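Local coordinates for uncharacterized conserved protein YndB, AHSA1/START domain (Micromonospora chersina, PDB 6V04) that is of unknown function but is a START/Bet v1-like protein encoded in the dynemicin biosynthetic locus, and probably takes part in making that antibiotic, at residues A[17-22]-A[100-105]; A[22-27]-A[94-99]; A[26-31]-A[72-77]. One frame throughout, in Å; residues are numbered along the deposited sequence. Where two conformers were deposited one is given.

How the contacts relate
The three contacts join strand 14-20, the turn after it and helix 24-32 to neighbouring strands of a seven-stranded antiparallel sheet. Contact 1 pairs strand 14-20 with strand 103-110, contact 2 sets the first turn of the helix on strand 90-98, and contact 3 lays the helix against the 72-77 turn leading into strand 76-83. Centres of contacts 1 and 2 lie about 6 Å apart, those of 2 and 3 about 7 Å, and those of 1 and 3 about 12 Å. Val27, in the helical segment of contacts 2 and 3, also reaches contact 1, its CG2 lying 3.8 Å from Val20 CG2. All three lie away from Gln149, a residue that binds magnesium.

Contact 1: residues A[17-22]-A[100-105]; sequences MVSVPA and AEATTL
Val18 and Val20 pair with Leu105 and Thr103 through four backbone hydrogen bonds, which join strand 17-20 to strand 103-105; the two axes come within 4.7 Å and run at 159°, close to antiparallel. Val18 and Leu105 exchange N-H and carbonyl in both directions, with Leu105 N to Val18 O at 2.9 Å, and Val20 and Thr103 do the same, with Val20 N to Thr103 O at 2.8 Å. These are the hydrogen-bonded pairs; between them Ser19 and Thr104 form a non-hydrogen-bonded pair, their CA atoms 4.3 Å apart. CA-H...O contacts accompany the N-H...O bonds, as from Ser19 CA to Thr103 O at 3.3 Å. Strand 14-20 is thereby held at one border of the antiparallel sheet of this START/Bet v1-like fold, while Thr104 continues the sheet on its other side by bonding to the backbone of Thr97.

One side-chain bond extends the pairing beyond the strand. Pro21 is the centre of an inverse gamma turn, closed by a weak bond from Ala22 N to Val20 O, and the turn brings the carbonyl of Ala22 over Thr103. There Thr103 OG1 donates to Ala22 O at 2.6 Å, lying in the carbonyl plane. The hydroxyl is set for this by chi1 of -67°, which places OG1 beside its own backbone N.

On the face bearing Val18, Val20, Thr103 and Leu105, Val18 CG1 lies 4.0 Å from Leu105 CB, and the two side chains pass at a slant. Val130 and Leu133 of helix 116-139 cover this pair, on Val18 and Leu105 respectively.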
loop_
_atom_site.group_PDB
_atom_site.type_symbol
_atom_site.label_atom_id
_atom_site.label_comp_id
_atom_site.label_asym_id
_atom_site.label_seq_id
_atom_site.Cartn_x
_atom_site.Cartn_y
_atom_site.Cartn_z
ATOM N N MET A 17 -18.724 -4.582 3.720
ATOM C CA MET A 17 -19.760 -5.134 2.862
ATOM C C MET A 17 -20.274 -4.053 1.923
ATOM O O MET A 17 -20.241 -2.861 2.242
ATOM C CB MET A 17 -20.949 -5.705 3.674
ATOM C CG MET A 17 -20.632 -6.907 4.546
ATOM S SD MET A 17 -19.895 -6.485 6.140
ATOM C CE MET A 17 -20.360 -7.913 7.119
ATOM N N VAL A 18 -20.742 -4.480 0.754
ATOM C CA VAL A 18 -21.517 -3.617 -0.130
ATOM C C VAL A 18 -22.651 -4.444 -0.722
ATOM O O VAL A 18 -22.474 -5.623 -1.044
ATOM C CB VAL A 18 -20.641 -2.979 -1.235
ATOM C CG1 VAL A 18 -20.071 -4.038 -2.174
ATOM C CG2 VAL A 18 -21.437 -1.934 -2.010
ATOM N N SER A 19 -23.823 -3.829 -0.828
ATOM C CA SER A 19 -24.977 -4.417 -1.490
ATOM C C SER A 19 -25.199 -3.680 -2.801
ATOM O O SER A 19 -25.234 -2.447 -2.818
ATOM C CB SER A 19 -26.223 -4.326 -0.611
ATOM O OG SER A 19 -27.374 -4.725 -1.331
ATOM N N VAL A 20 -25.321 -4.428 -3.895
ATOM C CA VAL A 20 -25.515 -3.821 -5.213
ATOM C C VAL A 20 -26.713 -4.452 -5.913
ATOM O O VAL A 20 -26.993 -5.645 -5.725
ATOM C CB VAL A 20 -24.260 -3.948 -6.089
ATOM C CG1 VAL A 20 -23.092 -3.158 -5.498
ATOM C CG2 VAL A 20 -23.890 -5.404 -6.299
ATOM N N PRO A 21 -27.446 -3.698 -6.721
ATOM C CA PRO A 21 -28.597 -4.269 -7.425
ATOM C C PRO A 21 -28.201 -4.933 -8.729
ATOM O O PRO A 21 -28.831 -4.702 -9.765
ATOM C CB PRO A 21 -29.487 -3.045 -7.667
ATOM C CG PRO A 21 -28.513 -1.933 -7.826
ATOM C CD PRO A 21 -27.337 -2.246 -6.932
ATOM N N ALA A 22 -27.140 -5.730 -8.698
ATOM C CA ALA A 22 -26.746 -6.564 -9.817
ATOM C C ALA A 22 -26.826 -8.029 -9.407
ATOM O O ALA A 22 -26.619 -8.358 -8.234
ATOM C CB ALA A 22 -25.323 -6.246 -10.290
ATOM N N ALA A 100 -32.901 -11.245 -2.833
ATOM C CA ALA A 100 -34.027 -10.885 -3.686
ATOM C C ALA A 100 -33.863 -9.477 -4.242
ATOM O O ALA A 100 -34.202 -9.219 -5.403
ATOM C CB ALA A 100 -35.336 -11.007 -2.909
ATOM N N GLU A 101 -33.341 -8.555 -3.434
ATOM C CA GLU A 101 -33.139 -7.178 -3.868
ATOM C C GLU A 101 -31.766 -6.956 -4.490
ATOM O O GLU A 101 -31.652 -6.249 -5.499
ATOM C CB GLU A 101 -33.324 -6.218 -2.687
ATOM C CG GLU A 101 -34.777 -5.952 -2.314
ATOM C CD GLU A 101 -34.916 -4.988 -1.148
ATOM O OE1 GLU A 101 -34.114 -4.033 -1.060
ATOM O OE2 GLU A 101 -35.826 -5.187 -0.315
ATOM N N ALA A 102 -30.718 -7.546 -3.919
ATOM C CA ALA A 102 -29.361 -7.185 -4.297
ATOM C C ALA A 102 -28.409 -8.342 -4.028
ATOM O O ALA A 102 -28.742 -9.316 -3.346
ATOM C CB ALA A 102 -28.901 -5.937 -3.537
ATOM N N THR A 103 -27.211 -8.217 -4.588
ATOM C CA THR A 103 -26.082 -9.072 -4.262
ATOM C C THR A 103 -25.232 -8.375 -3.212
ATOM O O THR A 103 -24.988 -7.171 -3.304
ATOM C CB THR A 103 -25.226 -9.361 -5.501
ATOM O OG1 THR A 103 -25.979 -10.153 -6.429
ATOM C CG2 THR A 103 -23.949 -10.112 -5.109
ATOM N N THR A 104 -24.788 -9.125 -2.207
ATOM C CA THR A 104 -23.886 -8.581 -1.206
ATOM C C THR A 104 -22.500 -9.172 -1.402
ATOM O O THR A 104 -22.353 -10.394 -1.513
ATOM C CB THR A 104 -24.381 -8.869 0.209
ATOM O OG1 THR A 104 -25.667 -8.265 0.402
ATOM C CG2 THR A 104 -23.402 -8.316 1.233
ATOM N N LEU A 105 -21.494 -8.305 -1.431
ATOM C CA LEU A 105 -20.100 -8.717 -1.375
ATOM C C LEU A 105 -19.581 -8.419 0.025
ATOM O O LEU A 105 -19.669 -7.280 0.492
ATOM C CB LEU A 105 -19.259 -7.986 -2.423
ATOM C CG LEU A 105 -17.740 -8.050 -2.249
ATOM C CD1 LEU A 105 -17.241 -9.435 -2.523
ATOM C CD2 LEU A 105 -17.053 -7.045 -3.173
#

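Contact 2: residues A[22-27]-A[94-99]; sequences APVDEV and WTLTGG
Val24 and Gly98 bring the backbones nearest, with their CA atoms 5.8 Å apart, where the first turn of helix 24-32 meets the 94-99 segment. No hydrogen bond crosses between the segments, so the contact is a helix-on-sheet packing in the START/Bet v1-like fold. Pro23 occupies the N-cap position, and Pro23 O accepts from Val27 N at 3.1 Å, closing the turn that presents Val24 and Val27, one turn's spacing apart, to the same strand.

Leu96 receives both valines. Its CB points toward the helix, and chi1 of -65° puts CG beside the backbone N, from where both methyls reach Val27 and CD1 also meets Val24. Val27 CG1 packs on Leu96 CD2 at 3.7 Å, the side chains meeting at a slant, and also reaches the CD1 methyl. Val24 CG1 lies 4.1 Å from Leu96 CD1, and these two side chains run past each other in opposite directions. That same CD1 methyl comes near the carbonyl oxygen of Val24, a contact of van der Waals kind rather than a bond.

The fit is specific in its branches: each valine has CG1 anti to its backbone N, at chi1 168° for Val24, and spends that methyl on Leu96. Around the pair, Leu105 packs on Leu96 from strand 103-110, and Leu137 of helix 116-139 touches Val27. The other methyl of Val24 is directed to Gly98, where the lack of a side chain permits a close approach: Val24 CG2 stands 3.4 Å from Gly98 CA.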
loop_
_atom_site.group_PDB
_atom_site.type_symbol
_atom_site.label_atom_id
_atom_site.label_comp_id
_atom_site.label_asym_id
_atom_site.label_seq_id
_atom_site.Cartn_x
_atom_site.Cartn_y
_atom_site.Cartn_z
ATOM N N ALA A 22 -27.140 -5.730 -8.698
ATOM C CA ALA A 22 -26.746 -6.564 -9.817
ATOM C C ALA A 22 -26.826 -8.029 -9.407
ATOM O O ALA A 22 -26.619 -8.358 -8.234
ATOM C CB ALA A 22 -25.323 -6.246 -10.290
ATOM N N PRO A 23 -27.140 -8.926 -10.337
ATOM C CA PRO A 23 -27.210 -10.347 -9.992
ATOM C C PRO A 23 -25.832 -10.925 -9.705
ATOM O O PRO A 23 -24.800 -10.382 -10.108
ATOM C CB PRO A 23 -27.838 -10.986 -11.235
ATOM C CG PRO A 23 -27.494 -10.071 -12.342
ATOM C CD PRO A 23 -27.471 -8.688 -11.752
ATOM N N VAL A 24 -25.835 -12.060 -8.997
ATOM C CA VAL A 24 -24.585 -12.644 -8.515
ATOM C C VAL A 24 -23.650 -12.952 -9.677
ATOM O O VAL A 24 -22.430 -12.799 -9.565
ATOM C CB VAL A 24 -24.872 -13.903 -7.675
ATOM C CG1 VAL A 24 -23.592 -14.690 -7.417
ATOM C CG2 VAL A 24 -25.517 -13.519 -6.360
ATOM N N ASP A 25 -24.203 -13.412 -10.799
ATOM C CA ASP A 25 -23.356 -13.781 -11.925
ATOM C C ASP A 25 -22.612 -12.568 -12.469
ATOM O O ASP A 25 -21.423 -12.654 -12.803
ATOM C CB ASP A 25 -24.206 -14.440 -13.012
ATOM C CG ASP A 25 -23.370 -15.134 -14.069
ATOM O OD1 ASP A 25 -22.717 -14.433 -14.870
ATOM O OD2 ASP A 25 -23.356 -16.384 -14.088
ATOM N N GLU A 26 -23.285 -11.416 -12.533
ATOM C CA GLU A 26 -22.635 -10.201 -13.016
ATOM C C GLU A 26 -21.554 -9.734 -12.049
ATOM O O GLU A 26 -20.447 -9.370 -12.468
ATOM C CB GLU A 26 -23.679 -9.105 -13.227
ATOM C CG GLU A 26 -23.106 -7.805 -13.768
ATOM C CD GLU A 26 -24.157 -6.731 -13.980
ATOM O OE1 GLU A 26 -23.773 -5.566 -14.242
ATOM O OE2 GLU A 26 -25.362 -7.054 -13.888
ATOM N N VAL A 27 -21.848 -9.756 -10.745
ATOM C CA VAL A 27 -20.852 -9.347 -9.765
ATOM C C VAL A 27 -19.649 -10.275 -9.819
ATOM O O VAL A 27 -18.501 -9.831 -9.725
ATOM C CB VAL A 27 -21.462 -9.308 -8.352
ATOM C CG1 VAL A 27 -20.410 -8.887 -7.329
ATOM C CG2 VAL A 27 -22.674 -8.385 -8.307
ATOM N N TRP A 94 -13.280 -12.627 -0.393
ATOM C CA TRP A 94 -14.356 -11.918 -1.075
ATOM C C TRP A 94 -15.482 -12.920 -1.261
ATOM O O TRP A 94 -15.321 -13.898 -1.995
ATOM C CB TRP A 94 -13.909 -11.372 -2.431
ATOM C CG TRP A 94 -12.887 -10.290 -2.421
ATOM C CD1 TRP A 94 -12.335 -9.667 -1.338
ATOM C CD2 TRP A 94 -12.292 -9.693 -3.579
ATOM N NE1 TRP A 94 -11.430 -8.709 -1.763
ATOM C CE2 TRP A 94 -11.387 -8.717 -3.130
ATOM C CE3 TRP A 94 -12.440 -9.896 -4.960
ATOM C CZ2 TRP A 94 -10.628 -7.946 -4.005
ATOM C CZ3 TRP A 94 -11.686 -9.126 -5.827
ATOM C CH2 TRP A 94 -10.795 -8.164 -5.344
ATOM N N THR A 95 -16.609 -12.698 -0.589
ATOM C CA THR A 95 -17.698 -13.667 -0.552
ATOM C C THR A 95 -18.978 -13.015 -1.050
ATOM O O THR A 95 -19.340 -11.925 -0.595
ATOM C CB THR A 95 -17.887 -14.215 0.863
ATOM O OG1 THR A 95 -16.625 -14.695 1.347
ATOM C CG2 THR A 95 -18.930 -15.342 0.891
ATOM N N LEU A 96 -19.650 -13.679 -1.988
ATOM C CA LEU A 96 -20.890 -13.186 -2.569
ATOM C C LEU A 96 -22.075 -13.931 -1.986
ATOM O O LEU A 96 -22.073 -15.166 -1.934
ATOM C CB LEU A 96 -20.911 -13.368 -4.081
ATOM C CG LEU A 96 -19.872 -12.572 -4.856
ATOM C CD1 LEU A 96 -20.134 -12.729 -6.335
ATOM C CD2 LEU A 96 -19.878 -11.106 -4.440
ATOM N N THR A 97 -23.098 -13.183 -1.599
ATOM C CA THR A 97 -24.373 -13.757 -1.202
ATOM C C THR A 97 -25.473 -13.094 -2.013
ATOM O O THR A 97 -25.562 -11.861 -2.060
ATOM C CB THR A 97 -24.614 -13.590 0.299
ATOM O OG1 THR A 97 -24.634 -12.204 0.646
ATOM C CG2 THR A 97 -23.504 -14.266 1.082
ATOM N N GLY A 98 -26.275 -13.914 -2.685
ATOM C CA GLY A 98 -27.374 -13.395 -3.470
ATOM C C GLY A 98 -28.597 -13.116 -2.619
ATOM O O GLY A 98 -28.838 -13.756 -1.597
ATOM N N GLY A 99 -29.378 -12.128 -3.058
ATOM C CA GLY A 99 -30.600 -11.768 -2.374
ATOM C C GLY A 99 -31.697 -11.454 -3.369
ATOM O O GLY A 99 -31.473 -11.406 -4.582
#

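Contact 3: residues A[26-31]-A[72-77]; sequences EVWEAV and EPRDRL
A classic beta bulge, in which Asp75 and Arg76 both face Glu72, shapes the turn between strands 63-72 and 76-83, and the indole of Trp28 from helix 24-32 lies against it. Trp28 CG stands anti to the backbone N (chi1 180°), which carries the ring off the helix toward the turn. One face is covered by main chain: Arg74 N sits 3.1 Å above the ring plane, over its centre, while Pro73 CA and Asp75 N lie above the same face nearer the rim. At the ring's edge, close to its plane, Trp28 CH2 approaches Arg76 O at 3.6 Å.

The Arg74 side chain crosses the indole at about a right angle, and the touching is done by its aliphatic base, with Arg74 CG 4.0 Å from Trp28 CG. Leu77 approaches the six-membered ring obliquely, its CD2 3.7 Å from Trp28 CH2. Its other methyl, CD1, lies 3.8 Å from Val31 O, one turn along the helix. Val71 and Leu96 also pack on Trp28, joining it to strands on both sides of strand 76-83.

Replacing Trp28 with an alanine would probably leave the Arg74 N-H without the ring face it points at and open a gap beside Leu77. Within the turn, Arg76 NE and NH2 both bond to Asp75 OD1, NE at 2.8 Å in a salt bridge. No conventional hydrogen bond crosses between helix and turn; their cohesion here probably combines an N-H...pi interaction from Arg74 N with van der Waals contact of the large flat ring with peptide backbone and apolar side-chain carbons.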
loop_
_atom_site.group_PDB
_atom_site.type_symbol
_atom_site.label_atom_id
_atom_site.label_comp_id
_atom_site.label_asym_id
_atom_site.label_seq_id
_atom_site.Cartn_x
_atom_site.Cartn_y
_atom_site.Cartn_z
ATOM N N GLU A 26 -23.285 -11.416 -12.533
ATOM C CA GLU A 26 -22.635 -10.201 -13.016
ATOM C C GLU A 26 -21.554 -9.734 -12.049
ATOM O O GLU A 26 -20.447 -9.370 -12.468
ATOM C CB GLU A 26 -23.679 -9.105 -13.227
ATOM C CG GLU A 26 -23.106 -7.805 -13.768
ATOM C CD GLU A 26 -24.157 -6.731 -13.980
ATOM O OE1 GLU A 26 -23.773 -5.566 -14.242
ATOM O OE2 GLU A 26 -25.362 -7.054 -13.888
ATOM N N VAL A 27 -21.848 -9.756 -10.745
ATOM C CA VAL A 27 -20.852 -9.347 -9.765
ATOM C C VAL A 27 -19.649 -10.275 -9.819
ATOM O O VAL A 27 -18.501 -9.831 -9.725
ATOM C CB VAL A 27 -21.462 -9.308 -8.352
ATOM C CG1 VAL A 27 -20.410 -8.887 -7.329
ATOM C CG2 VAL A 27 -22.674 -8.385 -8.307
ATOM N N TRP A 28 -19.893 -11.582 -9.945
ATOM C CA TRP A 28 -18.789 -12.536 -10.006
ATOM C C TRP A 28 -17.853 -12.230 -11.172
ATOM O O TRP A 28 -16.626 -12.269 -11.019
ATOM C CB TRP A 28 -19.324 -13.959 -10.125
ATOM C CG TRP A 28 -18.219 -14.952 -10.191
ATOM C CD1 TRP A 28 -17.822 -15.667 -11.278
ATOM C CD2 TRP A 28 -17.347 -15.328 -9.121
ATOM N NE1 TRP A 28 -16.755 -16.473 -10.952
ATOM C CE2 TRP A 28 -16.444 -16.283 -9.633
ATOM C CE3 TRP A 28 -17.249 -14.961 -7.774
ATOM C CZ2 TRP A 28 -15.461 -16.880 -8.845
ATOM C CZ3 TRP A 28 -16.263 -15.552 -6.996
ATOM C CH2 TRP A 28 -15.387 -16.501 -7.536
ATOM N N GLU A 29 -18.411 -11.974 -12.359
ATOM C CA GLU A 29 -17.570 -11.598 -13.493
ATOM C C GLU A 29 -16.789 -10.329 -13.191
ATOM O O GLU A 29 -15.596 -10.239 -13.497
ATOM C CB GLU A 29 -18.419 -11.417 -14.752
ATOM C CG GLU A 29 -18.973 -12.712 -15.308
ATOM C CD GLU A 29 -17.890 -13.737 -15.594
ATOM O OE1 GLU A 29 -16.902 -13.391 -16.279
ATOM O OE2 GLU A 29 -18.023 -14.886 -15.118
ATOM N N ALA A 30 -17.438 -9.350 -12.555
ATOM C CA ALA A 30 -16.785 -8.067 -12.314
ATOM C C ALA A 30 -15.627 -8.186 -11.336
ATOM O O ALA A 30 -14.708 -7.358 -11.375
ATOM C CB ALA A 30 -17.805 -7.047 -11.806
ATOM N N VAL A 31 -15.644 -9.179 -10.440
ATOM C CA VAL A 31 -14.553 -9.336 -9.482
ATOM C C VAL A 31 -13.555 -10.421 -9.875
ATOM O O VAL A 31 -12.595 -10.645 -9.126
ATOM C CB VAL A 31 -15.080 -9.601 -8.052
ATOM C CG1 VAL A 31 -16.057 -8.526 -7.647
ATOM C CG2 VAL A 31 -15.707 -10.991 -7.928
ATOM N N GLU A 72 -14.133 -20.309 -5.825
ATOM C CA GLU A 72 -15.379 -21.054 -5.963
ATOM C C GLU A 72 -16.354 -20.234 -6.793
ATOM O O GLU A 72 -16.897 -19.234 -6.294
ATOM C CB GLU A 72 -15.985 -21.389 -4.601
ATOM C CG GLU A 72 -17.156 -22.353 -4.698
ATOM C CD GLU A 72 -16.789 -23.659 -5.387
ATOM O OE1 GLU A 72 -15.786 -24.290 -4.989
ATOM O OE2 GLU A 72 -17.497 -24.046 -6.340
ATOM N N PRO A 73 -16.601 -20.608 -8.048
ATOM C CA PRO A 73 -17.404 -19.770 -8.948
ATOM C C PRO A 73 -18.729 -19.291 -8.368
ATOM O O PRO A 73 -19.503 -20.057 -7.801
ATOM C CB PRO A 73 -17.612 -20.683 -10.160
ATOM C CG PRO A 73 -16.358 -21.497 -10.190
ATOM C CD PRO A 73 -16.036 -21.774 -8.749
ATOM N N ARG A 74 -18.979 -17.989 -8.534
ATOM C CA ARG A 74 -20.200 -17.317 -8.084
ATOM C C ARG A 74 -20.411 -17.444 -6.576
ATOM O O ARG A 74 -21.534 -17.319 -6.083
ATOM C CB ARG A 74 -21.413 -17.828 -8.856
ATOM C CG ARG A 74 -21.329 -17.524 -10.349
ATOM C CD ARG A 74 -22.417 -18.221 -11.147
ATOM N NE ARG A 74 -22.329 -19.673 -11.026
ATOM C CZ ARG A 74 -21.459 -20.430 -11.689
ATOM N NH1 ARG A 74 -20.592 -19.878 -12.528
ATOM N NH2 ARG A 74 -21.454 -21.745 -11.509
ATOM N N ASP A 75 -19.321 -17.642 -5.837
ATOM C CA ASP A 75 -19.394 -17.840 -4.398
ATOM C C ASP A 75 -18.321 -17.025 -3.684
ATOM O O ASP A 75 -18.642 -16.052 -2.989
ATOM C CB ASP A 75 -19.271 -19.332 -4.088
ATOM C CG ASP A 75 -19.372 -19.639 -2.612
ATOM O OD1 ASP A 75 -19.350 -18.705 -1.788
ATOM O OD2 ASP A 75 -19.484 -20.834 -2.280
ATOM N N ARG A 76 -17.049 -17.388 -3.828
ATOM C CA ARG A 76 -16.050 -16.634 -3.084
ATOM C C ARG A 76 -14.650 -16.838 -3.645
ATOM O O ARG A 76 -14.365 -17.794 -4.372
ATOM C CB ARG A 76 -16.074 -17.010 -1.604
ATOM C CG ARG A 76 -15.481 -18.356 -1.322
ATOM C CD ARG A 76 -15.866 -18.804 0.075
ATOM N NE ARG A 76 -17.292 -19.079 0.137
ATOM C CZ ARG A 76 -17.961 -19.312 1.258
ATOM N NH1 ARG A 76 -17.332 -19.289 2.422
ATOM N NH2 ARG A 76 -19.261 -19.555 1.208
ATOM N N LEU A 77 -13.795 -15.873 -3.312
ATOM C CA LEU A 77 -12.365 -15.915 -3.556
ATOM C C LEU A 77 -11.665 -15.846 -2.211
ATOM O O LEU A 77 -11.956 -14.951 -1.418
ATOM C CB LEU A 77 -11.923 -14.726 -4.417
ATOM C CG LEU A 77 -12.531 -14.635 -5.811
ATOM C CD1 LEU A 77 -12.394 -13.219 -6.349
ATOM C CD2 LEU A 77 -11.837 -15.614 -6.726
#